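Local coordinates for cellulase (Bacillus sp. BG-CS10, PDB 5E09), which hydrolyses the beta-1,4-glucosidic bonds of cellulose, as a halophilic three-module enzyme with a family 5 catalytic barrel and a family 46 carbohydrate-binding module, at residues F144-E149 / L190-L195; Y226-F231 / E243-D248; P266-E271 / D304-L309; D433-E438 / N454-A459; F447-H452 / I495-A500. All coordinates share one frame; numbering follows the deposited sequence.

Contact 1: residues F144-E149 / L190-L195; sequences FESVNE and LVLPTL
S146 and P193 meet where two neighbouring parallel strands run out. A chi1 of 60° sets S146 OG between its own backbone N and carbonyl carbon, and from there the hydroxyl reaches to 3.1 Å from P193 CD. Its polar partner is N171 OD1 in helix 161-181, so the proline supplies packing and the helix the hydrogen bond. V147 adds to the same ring: its O lies 3.3 Å from P193 CG, and its side chain crosses the ring at about a right angle, touching it with CG1. Further back, the backbones are laced by V191 N to F144 O (2.7 Å) and by the longer S146 N to V191 O (3.2 Å), which meets the carbonyl almost head-on. E145 CB lies only 3.5 Å from V191 CB. Beyond CG the E145 chain is extended and carries its carboxylate away to a salt bridge with R59. On the opposite face F144 CB touches L190 CD2 at 4.1 Å, while the F144 ring leads off towards W128 and F174. This is the pairing of the fourth and fifth strands of a TIM barrel; N148-E149 probably correspond to the Asn-Glu pair of family 5 enzymes, whose glutamate is the acid/base.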
# COMPACT_ATOMS: atom_id res chain seq x y z
N PHE A 144 5.78 14.71 -17.01
CA PHE A 144 6.35 13.44 -17.45
C PHE A 144 7.32 12.89 -16.41
O PHE A 144 8.14 13.65 -15.89
CB PHE A 144 7.10 13.60 -18.77
CG PHE A 144 6.25 14.06 -19.92
CD1 PHE A 144 4.88 13.82 -19.94
CD2 PHE A 144 6.82 14.72 -20.99
CE1 PHE A 144 4.10 14.24 -21.02
CE2 PHE A 144 6.05 15.15 -22.07
CZ PHE A 144 4.69 14.90 -22.08
N GLU A 145 7.23 11.60 -16.09
CA GLU A 145 8.32 10.96 -15.34
C GLU A 145 9.01 9.91 -16.20
O GLU A 145 8.36 9.12 -16.90
CB GLU A 145 7.85 10.35 -14.01
CG GLU A 145 6.73 9.38 -14.11
CD GLU A 145 6.57 8.50 -12.87
OE1 GLU A 145 7.57 8.18 -12.19
OE2 GLU A 145 5.41 8.12 -12.58
N SER A 146 10.33 9.91 -16.13
CA SER A 146 11.18 9.20 -17.09
C SER A 146 10.92 7.71 -17.18
O SER A 146 10.75 7.18 -18.27
CB SER A 146 12.65 9.43 -16.74
OG SER A 146 12.92 8.93 -15.44
N VAL A 147 10.90 7.04 -16.03
CA VAL A 147 10.74 5.59 -15.98
C VAL A 147 10.34 5.16 -14.56
O VAL A 147 10.86 5.70 -13.58
CB VAL A 147 12.04 4.87 -16.40
CG1 VAL A 147 13.26 5.53 -15.74
CG2 VAL A 147 11.99 3.38 -16.07
N ASN A 148 9.42 4.22 -14.46
CA ASN A 148 9.01 3.73 -13.15
C ASN A 148 10.02 2.75 -12.58
O ASN A 148 10.43 1.83 -13.27
CB ASN A 148 7.64 3.07 -13.21
CG ASN A 148 7.18 2.57 -11.86
OD1 ASN A 148 6.83 3.37 -10.99
ND2 ASN A 148 7.19 1.26 -11.67
N GLU A 149 10.39 2.96 -11.31
CA GLU A 149 11.23 2.03 -10.55
C GLU A 149 12.38 1.42 -11.35
O GLU A 149 12.41 0.21 -11.57
CB GLU A 149 10.37 0.91 -9.95
CG GLU A 149 9.30 1.44 -8.99
CD GLU A 149 8.63 0.35 -8.15
OE1 GLU A 149 8.89 -0.85 -8.40
OE2 GLU A 149 7.86 0.70 -7.23
N LEU A 190 9.22 17.99 -14.98
CA LEU A 190 9.74 16.67 -15.26
C LEU A 190 9.99 15.95 -13.95
O LEU A 190 10.46 16.56 -13.00
CB LEU A 190 11.03 16.75 -16.07
CG LEU A 190 10.89 17.34 -17.47
CD1 LEU A 190 12.24 17.38 -18.17
CD2 LEU A 190 9.88 16.55 -18.28
N VAL A 191 9.66 14.67 -13.91
CA VAL A 191 9.75 13.92 -12.67
C VAL A 191 10.80 12.83 -12.81
O VAL A 191 10.72 11.99 -13.71
CB VAL A 191 8.37 13.32 -12.28
CG1 VAL A 191 8.47 12.53 -11.00
CG2 VAL A 191 7.32 14.41 -12.16
N LEU A 192 11.80 12.84 -11.93
CA LEU A 192 12.91 11.90 -12.03
C LEU A 192 12.99 11.00 -10.81
O LEU A 192 12.87 11.46 -9.67
CB LEU A 192 14.23 12.65 -12.20
CG LEU A 192 14.30 13.64 -13.36
CD1 LEU A 192 15.60 14.43 -13.29
CD2 LEU A 192 14.17 12.89 -14.67
N PRO A 193 13.19 9.70 -11.05
CA PRO A 193 13.27 8.70 -9.99
C PRO A 193 14.69 8.45 -9.47
O PRO A 193 15.66 8.56 -10.22
CB PRO A 193 12.73 7.45 -10.66
CG PRO A 193 13.17 7.61 -12.10
CD PRO A 193 13.17 9.08 -12.39
N THR A 194 14.79 8.11 -8.19
CA THR A 194 15.98 7.46 -7.68
C THR A 194 16.01 6.05 -8.26
O THR A 194 15.01 5.58 -8.80
CB THR A 194 16.00 7.38 -6.14
OG1 THR A 194 14.80 6.74 -5.68
CG2 THR A 194 16.10 8.77 -5.51
N LEU A 195 17.16 5.39 -8.17
CA LEU A 195 17.28 4.00 -8.56
C LEU A 195 16.30 3.14 -7.76
O LEU A 195 16.29 3.19 -6.53
CB LEU A 195 18.72 3.51 -8.35
CG LEU A 195 19.07 2.15 -8.96
CD1 LEU A 195 18.92 2.19 -10.48
CD2 LEU A 195 20.49 1.76 -8.58

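Contact 2: residues Y226-F231 / E243-D248; sequences YGFWPF and EETQQD
In the loop that leaves strand 219-225 of the (beta/alpha)8 barrel, F228 leans on the first two turns of helix 243-261, where it meets E244, T245 and D248. F228 is itself the N-cap residue of the short helix 229-232, so one residue both starts that helix and packs on the longer one. With CG opposite the backbone N (chi1 -176°), its ring is carried across to the partner helix and held between two groups: P230 CD sits 3.5 Å above one face, over the ring centre, and E244 O lies beyond the other face, offset towards the rim. The E244 carboxylate approaches the far end of the ring, OE1 being 3.7 Å from F228 CZ, with the two planes 47° apart; its other oxygen, OE2, is hydrogen-bonded to Y238 OH. Nearer the backbone, F228 CB rests 3.8 Å from T245 CA and 3.9 Å from D248 CB. D248 turns its carboxylate past the ring, and OD2 is taken up by Y225 OH. T245 serves a second aromatic, its methyl CG2 lying 3.7 Å from F231 CD2, and it also touches F292 of helix 286-302. W229, pointing away from this interface, packs on W476 of the carbohydrate-binding module, which places the loop next to the contact between modules. The two segments share no direct hydrogen bond; a water bridges them instead, accepting from F228 N at 3.0 Å and donating to T245 O at 2.9 Å.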
# COMPACT_ATOMS: atom_id res chain seq x y z
N TYR A 226 6.41 1.64 0.73
CA TYR A 226 5.39 0.64 0.97
C TYR A 226 5.47 0.07 2.38
O TYR A 226 4.91 -0.98 2.66
CB TYR A 226 5.50 -0.49 -0.06
CG TYR A 226 4.89 -0.11 -1.38
CD1 TYR A 226 3.53 -0.28 -1.62
CD2 TYR A 226 5.67 0.45 -2.39
CE1 TYR A 226 2.97 0.08 -2.83
CE2 TYR A 226 5.11 0.81 -3.61
CZ TYR A 226 3.76 0.62 -3.82
OH TYR A 226 3.19 0.97 -5.02
N GLY A 227 6.17 0.78 3.25
CA GLY A 227 6.22 0.45 4.65
C GLY A 227 7.34 -0.49 5.01
O GLY A 227 7.79 -1.30 4.19
N PHE A 228 7.80 -0.37 6.25
CA PHE A 228 8.75 -1.30 6.85
C PHE A 228 8.34 -2.73 6.52
O PHE A 228 7.27 -3.19 6.94
CB PHE A 228 8.83 -1.06 8.35
CG PHE A 228 9.84 -1.91 9.05
CD1 PHE A 228 11.17 -1.89 8.66
CD2 PHE A 228 9.46 -2.73 10.11
CE1 PHE A 228 12.11 -2.67 9.31
CE2 PHE A 228 10.40 -3.52 10.76
CZ PHE A 228 11.73 -3.49 10.36
N TRP A 229 9.19 -3.42 5.77
CA TRP A 229 8.84 -4.68 5.12
C TRP A 229 8.11 -5.74 5.96
O TRP A 229 7.07 -6.24 5.54
CB TRP A 229 10.11 -5.30 4.50
CG TRP A 229 9.82 -6.61 3.85
CD1 TRP A 229 9.18 -6.80 2.66
CD2 TRP A 229 10.14 -7.90 4.35
NE1 TRP A 229 9.08 -8.15 2.39
CE2 TRP A 229 9.67 -8.85 3.42
CE3 TRP A 229 10.78 -8.37 5.51
CZ2 TRP A 229 9.82 -10.22 3.59
CZ3 TRP A 229 10.93 -9.73 5.68
CH2 TRP A 229 10.45 -10.64 4.73
N PRO A 230 8.65 -6.10 7.15
CA PRO A 230 7.99 -7.21 7.86
C PRO A 230 6.54 -6.91 8.27
O PRO A 230 5.69 -7.80 8.27
CB PRO A 230 8.86 -7.40 9.10
CG PRO A 230 10.13 -6.69 8.82
CD PRO A 230 9.79 -5.57 7.91
N PHE A 231 6.26 -5.66 8.63
CA PHE A 231 4.90 -5.25 8.95
C PHE A 231 4.04 -5.21 7.69
O PHE A 231 2.88 -5.62 7.71
CB PHE A 231 4.88 -3.89 9.64
CG PHE A 231 3.51 -3.28 9.74
CD1 PHE A 231 2.58 -3.78 10.64
CD2 PHE A 231 3.15 -2.22 8.93
CE1 PHE A 231 1.31 -3.23 10.72
CE2 PHE A 231 1.89 -1.66 9.01
CZ PHE A 231 0.97 -2.17 9.90
N GLU A 243 6.94 0.51 17.05
CA GLU A 243 8.03 1.49 17.01
C GLU A 243 8.96 1.38 15.81
O GLU A 243 9.40 2.40 15.31
CB GLU A 243 8.85 1.42 18.30
CG GLU A 243 8.80 2.71 19.11
CD GLU A 243 9.41 2.54 20.49
OE1 GLU A 243 10.54 2.02 20.57
OE2 GLU A 243 8.76 2.91 21.49
N GLU A 244 9.27 0.17 15.36
CA GLU A 244 10.19 0.02 14.24
C GLU A 244 9.59 0.51 12.92
O GLU A 244 10.29 1.12 12.10
CB GLU A 244 10.64 -1.43 14.09
CG GLU A 244 11.29 -2.00 15.32
CD GLU A 244 11.92 -3.34 15.04
OE1 GLU A 244 12.61 -3.44 14.00
OE2 GLU A 244 11.74 -4.27 15.85
N THR A 245 8.31 0.23 12.72
CA THR A 245 7.60 0.68 11.53
C THR A 245 7.56 2.22 11.50
O THR A 245 7.88 2.87 10.47
CB THR A 245 6.17 0.10 11.51
OG1 THR A 245 6.23 -1.29 11.82
CG2 THR A 245 5.53 0.28 10.14
N GLN A 246 7.22 2.79 12.65
CA GLN A 246 7.15 4.24 12.82
C GLN A 246 8.50 4.89 12.56
O GLN A 246 8.61 5.88 11.83
CB GLN A 246 6.65 4.57 14.23
CG GLN A 246 5.33 3.90 14.58
CD GLN A 246 4.84 4.25 15.97
OE1 GLN A 246 5.19 3.59 16.95
NE2 GLN A 246 4.00 5.27 16.07
N GLN A 247 9.54 4.30 13.15
CA GLN A 247 10.89 4.83 13.05
C GLN A 247 11.38 4.75 11.61
O GLN A 247 12.11 5.64 11.16
CB GLN A 247 11.84 4.08 13.97
CG GLN A 247 13.15 4.82 14.21
CD GLN A 247 12.94 6.21 14.78
OE1 GLN A 247 12.20 6.38 15.75
NE2 GLN A 247 13.58 7.21 14.18
N ASP A 248 10.99 3.69 10.91
CA ASP A 248 11.35 3.55 9.50
C ASP A 248 10.74 4.68 8.68
O ASP A 248 11.40 5.26 7.80
CB ASP A 248 10.91 2.20 8.95
CG ASP A 248 11.47 1.93 7.58
OD1 ASP A 248 12.68 1.62 7.49
OD2 ASP A 248 10.72 2.03 6.58
O HOH W 1 6.96 2.01 7.88

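Contact 3: residues P266-E271 / D304-L309; sequences PVVLGE and DVTHML
V305 and L269 form the main bump-and-hollow fit on the outer face of this strand pair. V305 CG1, opposite the backbone N (chi1 178°), presses 3.8 Å from L269 CB, in the notch between L269 and V267, whose CG1 approaches the same methyl at 4.3 Å. Helices 243-261 and 286-302 close over that ridge through F253, V256 and L300. On the other face the knob is the selenomethionine M308: with CG opposite its carbonyl carbon (chi1 -48°) and the chain extended through CG, SE comes to lie 3.8 Å from V268 CG1; the bend at chi3 turns only the terminal methyl. M308 CB settles 3.5 Å from G270 O. The strand axes run almost parallel, 7° apart, at a closest approach of 4.6 Å. Between them L269 N donates to T306 O (2.8 Å) and M308 N to L269 O (3.0 Å), whereas T306 N to V267 O is weak. At the start of the pair a water joins V267 N to D304 O. E271, its carboxylate held by R59 and Y226, is probably the nucleophile, which family 5 enzymes carry at the end of the seventh strand. The whole is the classic right-handed beta-alpha-beta unit of a TIM barrel, here its seventh and eighth strands.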
# COMPACT_ATOMS: atom_id res chain seq x y z
N PRO A 266 11.34 19.79 -4.83
CA PRO A 266 10.10 19.22 -4.30
C PRO A 266 10.04 17.71 -4.55
O PRO A 266 10.56 17.23 -5.56
CB PRO A 266 9.02 19.95 -5.09
CG PRO A 266 9.67 20.23 -6.41
CD PRO A 266 11.13 20.50 -6.10
N VAL A 267 9.40 16.98 -3.64
CA VAL A 267 9.34 15.54 -3.71
C VAL A 267 7.91 15.04 -3.91
O VAL A 267 6.97 15.52 -3.28
CB VAL A 267 9.93 14.89 -2.44
CG1 VAL A 267 9.84 13.36 -2.51
CG2 VAL A 267 11.37 15.34 -2.25
N VAL A 268 7.75 14.08 -4.83
CA VAL A 268 6.52 13.33 -4.97
C VAL A 268 6.73 11.87 -4.57
O VAL A 268 7.55 11.14 -5.16
CB VAL A 268 5.97 13.39 -6.41
CG1 VAL A 268 4.78 12.45 -6.55
CG2 VAL A 268 5.57 14.82 -6.78
N LEU A 269 6.00 11.46 -3.53
CA LEU A 269 5.87 10.06 -3.19
C LEU A 269 4.93 9.43 -4.21
O LEU A 269 3.73 9.33 -3.98
CB LEU A 269 5.34 9.90 -1.76
CG LEU A 269 5.28 8.47 -1.21
CD1 LEU A 269 6.64 7.81 -1.30
CD2 LEU A 269 4.79 8.49 0.23
N GLY A 270 5.47 9.04 -5.35
CA GLY A 270 4.66 8.65 -6.49
C GLY A 270 3.79 7.42 -6.29
O GLY A 270 2.78 7.24 -6.98
N GLU A 271 4.19 6.56 -5.36
CA GLU A 271 3.39 5.42 -4.95
C GLU A 271 3.55 5.19 -3.46
O GLU A 271 4.67 5.25 -2.94
CB GLU A 271 3.78 4.14 -5.70
CG GLU A 271 3.61 4.19 -7.19
CD GLU A 271 3.94 2.86 -7.84
OE1 GLU A 271 4.07 1.86 -7.10
OE2 GLU A 271 4.09 2.82 -9.09
N ASP A 304 6.23 18.28 3.82
CA ASP A 304 5.81 18.77 2.50
C ASP A 304 6.01 17.78 1.35
O ASP A 304 6.35 18.17 0.23
CB ASP A 304 6.55 20.07 2.16
CG ASP A 304 6.24 21.19 3.13
OD1 ASP A 304 5.13 21.20 3.71
OD2 ASP A 304 7.11 22.07 3.31
N VAL A 305 5.79 16.50 1.63
CA VAL A 305 5.85 15.50 0.58
C VAL A 305 4.47 15.28 -0.03
O VAL A 305 3.56 14.81 0.65
CB VAL A 305 6.38 14.15 1.09
CG1 VAL A 305 6.38 13.11 -0.04
CG2 VAL A 305 7.78 14.31 1.67
N THR A 306 4.31 15.63 -1.30
CA THR A 306 3.08 15.34 -2.02
C THR A 306 3.03 13.83 -2.26
O THR A 306 3.99 13.25 -2.74
CB THR A 306 3.00 16.10 -3.34
OG1 THR A 306 2.67 17.47 -3.08
CG2 THR A 306 1.95 15.51 -4.26
N HIS A 307 1.91 13.20 -1.90
CA HIS A 307 1.82 11.74 -1.98
C HIS A 307 0.71 11.28 -2.92
O HIS A 307 -0.28 11.98 -3.13
CB HIS A 307 1.60 11.15 -0.59
CG HIS A 307 0.43 11.73 0.13
ND1 HIS A 307 -0.88 11.44 -0.22
CD2 HIS A 307 0.35 12.59 1.17
CE1 HIS A 307 -1.70 12.10 0.57
NE2 HIS A 307 -0.98 12.80 1.43
N MSE A 308 0.88 10.08 -3.47
CA MSE A 308 -0.05 9.52 -4.45
C MSE A 308 -0.32 8.03 -4.20
O MSE A 308 0.56 7.19 -4.38
CB MSE A 308 0.49 9.71 -5.87
CG MSE A 308 0.98 11.12 -6.16
SE MSE A 308 1.43 11.37 -8.02
CE MSE A 308 -0.36 11.69 -8.73
N LEU A 309 -1.54 7.71 -3.78
CA LEU A 309 -1.91 6.37 -3.36
C LEU A 309 -1.91 5.37 -4.51
O LEU A 309 -2.46 5.65 -5.58
CB LEU A 309 -3.29 6.40 -2.69
CG LEU A 309 -3.97 5.08 -2.33
CD1 LEU A 309 -3.32 4.45 -1.11
CD2 LEU A 309 -5.47 5.28 -2.12
O HOH W 2 9.05 18.76 -1.15

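Contact 4: residues D433-E438 / N454-A459; sequences DEPTLE and NGDSVA
Two torsions bring N454 to its partners: a positive phi of 52° turns its backbone into the left-handed helical region, and chi1 of -66° puts CG opposite its carbonyl carbon, beside the backbone N. The side chain thereby reaches over the segment that leads into strand 436-443, in the antiparallel beta fold of the family 46 carbohydrate-binding module. N454 belongs to the turn between strands 447-452 and 458-465, and it holds that turn to the entry of the module at two points. First, its O accepts a straight hydrogen bond from D433 N at 3.0 Å, in the carbonyl plane. Second, its ND2 donates to E434 O at 2.9 Å. That oxygen lies in the amide plane of N454, yet the nitrogen stands 49° out of the plane of the E434 carbonyl, above it and not on a lone pair. Between the two bonds D433 CB and N454 CB pack at 3.8 Å. The D433 carboxylate turns back on its own chain, OD1 taking E434 N at 3.0 Å through its anti lone pair. On the inner side D456 crosses P435 obliquely, with OD2 3.9 Å from P435 CD. This buried carboxylate is satisfied by S518 OG and, through OD1, by S457 N at 2.8 Å; F516 and V522 also pack on the proline. At the outer edge a water accepts from N454 ND2 at 3.1 Å and keeps a weaker link, of 3.3 Å, with T436 OG1.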
# COMPACT_ATOMS: atom_id res chain seq x y z
N ASP A 433 -15.43 -16.65 21.83
CA ASP A 433 -15.12 -17.83 22.61
C ASP A 433 -13.73 -18.28 22.19
O ASP A 433 -13.19 -17.80 21.18
CB ASP A 433 -16.15 -18.93 22.38
CG ASP A 433 -16.55 -19.63 23.66
OD1 ASP A 433 -15.64 -19.97 24.45
OD2 ASP A 433 -17.76 -19.82 23.87
N GLU A 434 -13.14 -19.19 22.94
CA GLU A 434 -11.84 -19.73 22.58
C GLU A 434 -11.93 -20.48 21.25
O GLU A 434 -12.70 -21.44 21.13
CB GLU A 434 -11.32 -20.65 23.67
CG GLU A 434 -10.02 -21.34 23.32
CD GLU A 434 -9.80 -22.60 24.15
OE1 GLU A 434 -10.70 -23.47 24.19
OE2 GLU A 434 -8.72 -22.71 24.78
N PRO A 435 -11.14 -20.05 20.25
CA PRO A 435 -11.17 -20.69 18.92
C PRO A 435 -10.73 -22.16 18.97
O PRO A 435 -9.92 -22.54 19.81
CB PRO A 435 -10.19 -19.84 18.09
CG PRO A 435 -9.32 -19.16 19.08
CD PRO A 435 -10.15 -18.96 20.32
N THR A 436 -11.27 -22.96 18.06
CA THR A 436 -11.10 -24.41 18.07
C THR A 436 -10.76 -24.95 16.69
O THR A 436 -11.36 -24.54 15.69
CB THR A 436 -12.38 -25.11 18.61
OG1 THR A 436 -12.63 -24.67 19.95
CG2 THR A 436 -12.25 -26.62 18.59
N LEU A 437 -9.80 -25.87 16.63
CA LEU A 437 -9.45 -26.53 15.38
C LEU A 437 -9.77 -28.02 15.44
O LEU A 437 -9.92 -28.58 16.52
CB LEU A 437 -7.97 -26.32 15.07
CG LEU A 437 -7.53 -24.86 15.06
CD1 LEU A 437 -6.02 -24.77 14.96
CD2 LEU A 437 -8.20 -24.12 13.92
N GLU A 438 -9.85 -28.65 14.27
CA GLU A 438 -10.18 -30.07 14.18
C GLU A 438 -9.12 -30.89 13.46
O GLU A 438 -8.32 -30.36 12.69
CB GLU A 438 -11.52 -30.24 13.47
CG GLU A 438 -12.69 -29.60 14.20
CD GLU A 438 -14.00 -29.81 13.49
OE1 GLU A 438 -14.01 -30.52 12.46
OE2 GLU A 438 -15.03 -29.27 13.95
N ASN A 454 -15.08 -18.78 16.27
CA ASN A 454 -15.80 -18.31 17.45
C ASN A 454 -15.66 -16.81 17.71
O ASN A 454 -15.39 -16.38 18.83
CB ASN A 454 -15.33 -19.09 18.69
CG ASN A 454 -15.69 -20.55 18.62
OD1 ASN A 454 -16.65 -20.92 17.94
ND2 ASN A 454 -14.93 -21.40 19.31
N GLY A 455 -15.84 -16.01 16.66
CA GLY A 455 -15.78 -14.56 16.79
C GLY A 455 -14.38 -13.98 16.87
O GLY A 455 -14.20 -12.78 17.02
N ASP A 456 -13.37 -14.84 16.78
CA ASP A 456 -11.99 -14.38 16.88
C ASP A 456 -11.35 -14.28 15.49
O ASP A 456 -11.93 -14.76 14.51
CB ASP A 456 -11.19 -15.33 17.78
CG ASP A 456 -10.10 -14.61 18.55
OD1 ASP A 456 -9.69 -13.51 18.13
OD2 ASP A 456 -9.64 -15.17 19.57
N SER A 457 -10.18 -13.67 15.39
CA SER A 457 -9.52 -13.53 14.09
C SER A 457 -8.02 -13.82 14.18
O SER A 457 -7.36 -13.42 15.14
CB SER A 457 -9.76 -12.13 13.50
OG SER A 457 -9.31 -11.10 14.36
N VAL A 458 -7.51 -14.53 13.17
CA VAL A 458 -6.11 -14.92 13.14
C VAL A 458 -5.20 -13.74 12.82
O VAL A 458 -5.34 -13.10 11.78
CB VAL A 458 -5.85 -16.04 12.11
CG1 VAL A 458 -4.40 -16.45 12.12
CG2 VAL A 458 -6.74 -17.24 12.41
N ALA A 459 -4.26 -13.48 13.72
CA ALA A 459 -3.26 -12.44 13.51
C ALA A 459 -2.08 -13.02 12.74
O ALA A 459 -1.64 -12.46 11.74
CB ALA A 459 -2.79 -11.86 14.84
O HOH W 3 -15.83 -24.38 19.40

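Contact 5: residues F447-H452 / I495-A500; sequences FAIPAH and IVITDA
I495 O is approached by two donors of the opposite strand: I449 N makes a 2.9 Å hydrogen bond to it, tilted 32° from the carbonyl plane, and A448 CA adds a C-H...O contact at 3.3 Å. The reciprocal bond, I495 N to I449 O at 2.9 Å, completes a hydrogen-bonded antiparallel pair in the beta sheet of the carbohydrate-binding module. One step along, A448 and V496 form a non-hydrogen-bonded pair, and beyond it I497 N donates to F447 O, also at 2.9 Å. F447, I449, I495 and I497 share the buried face. F447 CG stands opposite the backbone N (chi1 -165°), which sets its ring beside I497, the two side chains running in a common direction. I497 CG1 meets that ring at its edge, 3.8 Å from F447 CD2. The same CG1 lies 4.2 Å from I449 CD1, where the two isoleucines cross at a slant. L526, Y524 and F514 of strands 521-529 and 509-516 pack beneath this row, making it one wall of the module's apolar interior. Past I497 the strand gives way to helix 499-502, with T498 as its N-cap residue. At that end a water donates to I497 O at 2.6 Å and accepts from F447 N.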
# COMPACT_ATOMS: atom_id res chain seq x y z
N PHE A 447 -4.84 -28.55 1.36
CA PHE A 447 -4.92 -28.72 2.81
C PHE A 447 -5.60 -27.55 3.52
O PHE A 447 -5.20 -26.40 3.39
CB PHE A 447 -3.52 -28.94 3.39
CG PHE A 447 -3.54 -29.48 4.79
CD1 PHE A 447 -3.63 -30.85 5.02
CD2 PHE A 447 -3.49 -28.63 5.88
CE1 PHE A 447 -3.67 -31.35 6.31
CE2 PHE A 447 -3.52 -29.12 7.17
CZ PHE A 447 -3.60 -30.48 7.39
N ALA A 448 -6.63 -27.88 4.30
CA ALA A 448 -7.31 -26.89 5.12
C ALA A 448 -7.74 -27.49 6.45
O ALA A 448 -8.37 -28.55 6.50
CB ALA A 448 -8.51 -26.33 4.38
N ILE A 449 -7.38 -26.81 7.53
CA ILE A 449 -7.81 -27.17 8.88
C ILE A 449 -9.20 -26.63 9.17
O ILE A 449 -9.40 -25.42 9.15
CB ILE A 449 -6.84 -26.61 9.93
CG1 ILE A 449 -5.41 -27.04 9.60
CG2 ILE A 449 -7.27 -27.05 11.33
CD1 ILE A 449 -4.35 -26.20 10.28
N PRO A 450 -10.17 -27.52 9.42
CA PRO A 450 -11.49 -27.04 9.85
C PRO A 450 -11.36 -26.20 11.11
O PRO A 450 -10.69 -26.60 12.06
CB PRO A 450 -12.27 -28.34 10.11
CG PRO A 450 -11.59 -29.36 9.25
CD PRO A 450 -10.13 -28.98 9.27
N ALA A 451 -11.99 -25.03 11.11
CA ALA A 451 -11.77 -24.07 12.18
C ALA A 451 -13.07 -23.52 12.74
O ALA A 451 -13.97 -23.15 12.00
CB ALA A 451 -10.90 -22.93 11.68
N HIS A 452 -13.15 -23.49 14.07
CA HIS A 452 -14.22 -22.78 14.75
C HIS A 452 -13.63 -21.49 15.29
O HIS A 452 -13.04 -21.48 16.37
CB HIS A 452 -14.83 -23.63 15.86
CG HIS A 452 -15.43 -24.92 15.39
ND1 HIS A 452 -16.63 -24.97 14.72
CD2 HIS A 452 -15.00 -26.20 15.49
CE1 HIS A 452 -16.92 -26.23 14.43
NE2 HIS A 452 -15.94 -26.99 14.88
N ILE A 495 -8.83 -22.88 7.93
CA ILE A 495 -7.55 -22.24 7.69
C ILE A 495 -6.77 -23.05 6.66
O ILE A 495 -6.41 -24.20 6.90
CB ILE A 495 -6.70 -22.12 8.97
CG1 ILE A 495 -7.42 -21.27 10.02
CG2 ILE A 495 -5.35 -21.50 8.64
CD1 ILE A 495 -6.70 -21.21 11.35
N VAL A 496 -6.53 -22.45 5.50
CA VAL A 496 -5.79 -23.11 4.43
C VAL A 496 -4.29 -23.07 4.70
O VAL A 496 -3.76 -22.04 5.09
CB VAL A 496 -6.08 -22.45 3.06
CG1 VAL A 496 -5.22 -23.06 1.97
CG2 VAL A 496 -7.56 -22.57 2.71
N ILE A 497 -3.62 -24.20 4.51
CA ILE A 497 -2.16 -24.22 4.49
C ILE A 497 -1.71 -24.47 3.05
O ILE A 497 -2.04 -25.50 2.46
CB ILE A 497 -1.59 -25.29 5.43
CG1 ILE A 497 -2.23 -25.19 6.81
CG2 ILE A 497 -0.08 -25.13 5.55
CD1 ILE A 497 -1.85 -23.93 7.58
N THR A 498 -0.95 -23.53 2.50
CA THR A 498 -0.68 -23.50 1.06
C THR A 498 0.39 -24.48 0.58
O THR A 498 1.18 -25.01 1.37
CB THR A 498 -0.24 -22.09 0.62
OG1 THR A 498 0.99 -21.74 1.26
CG2 THR A 498 -1.30 -21.07 0.97
N ASP A 499 0.40 -24.72 -0.73
CA ASP A 499 1.40 -25.56 -1.37
C ASP A 499 2.78 -24.93 -1.20
O ASP A 499 3.78 -25.63 -1.05
CB ASP A 499 1.07 -25.77 -2.85
CG ASP A 499 1.57 -27.10 -3.40
OD1 ASP A 499 1.74 -28.06 -2.62
OD2 ASP A 499 1.80 -27.20 -4.63
N ALA A 500 2.82 -23.60 -1.19
CA ALA A 500 4.07 -22.88 -1.00
C ALA A 500 4.70 -23.17 0.37
O ALA A 500 5.92 -23.28 0.49
CB ALA A 500 3.86 -21.38 -1.19
O HOH W 4 -2.65 -26.68 0.27

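Overall arrangement
Contacts 1 and 3 are buried strand pairs of the same barrel, 13 Å apart between centres, and their strand ends converge: N148 OD1 comes within 3.4 Å of E271 OE2. Contact 2 is only partly buried and relies on aromatic packing and a water rather than a backbone ladder; its loop reaches contact 3 through a probable hydrogen bond, Y226 OH to E271 OE1. Contacts 4 and 5 lie in the carbohydrate-binding module, with centres about 40 Å or more from those of contacts 1 and 3. They share one sheet: E438 and T436 both bond to H452. Contact 5 is antiparallel and apolar inside, whereas contact 4 uses an asparagine to fasten a turn near the surface.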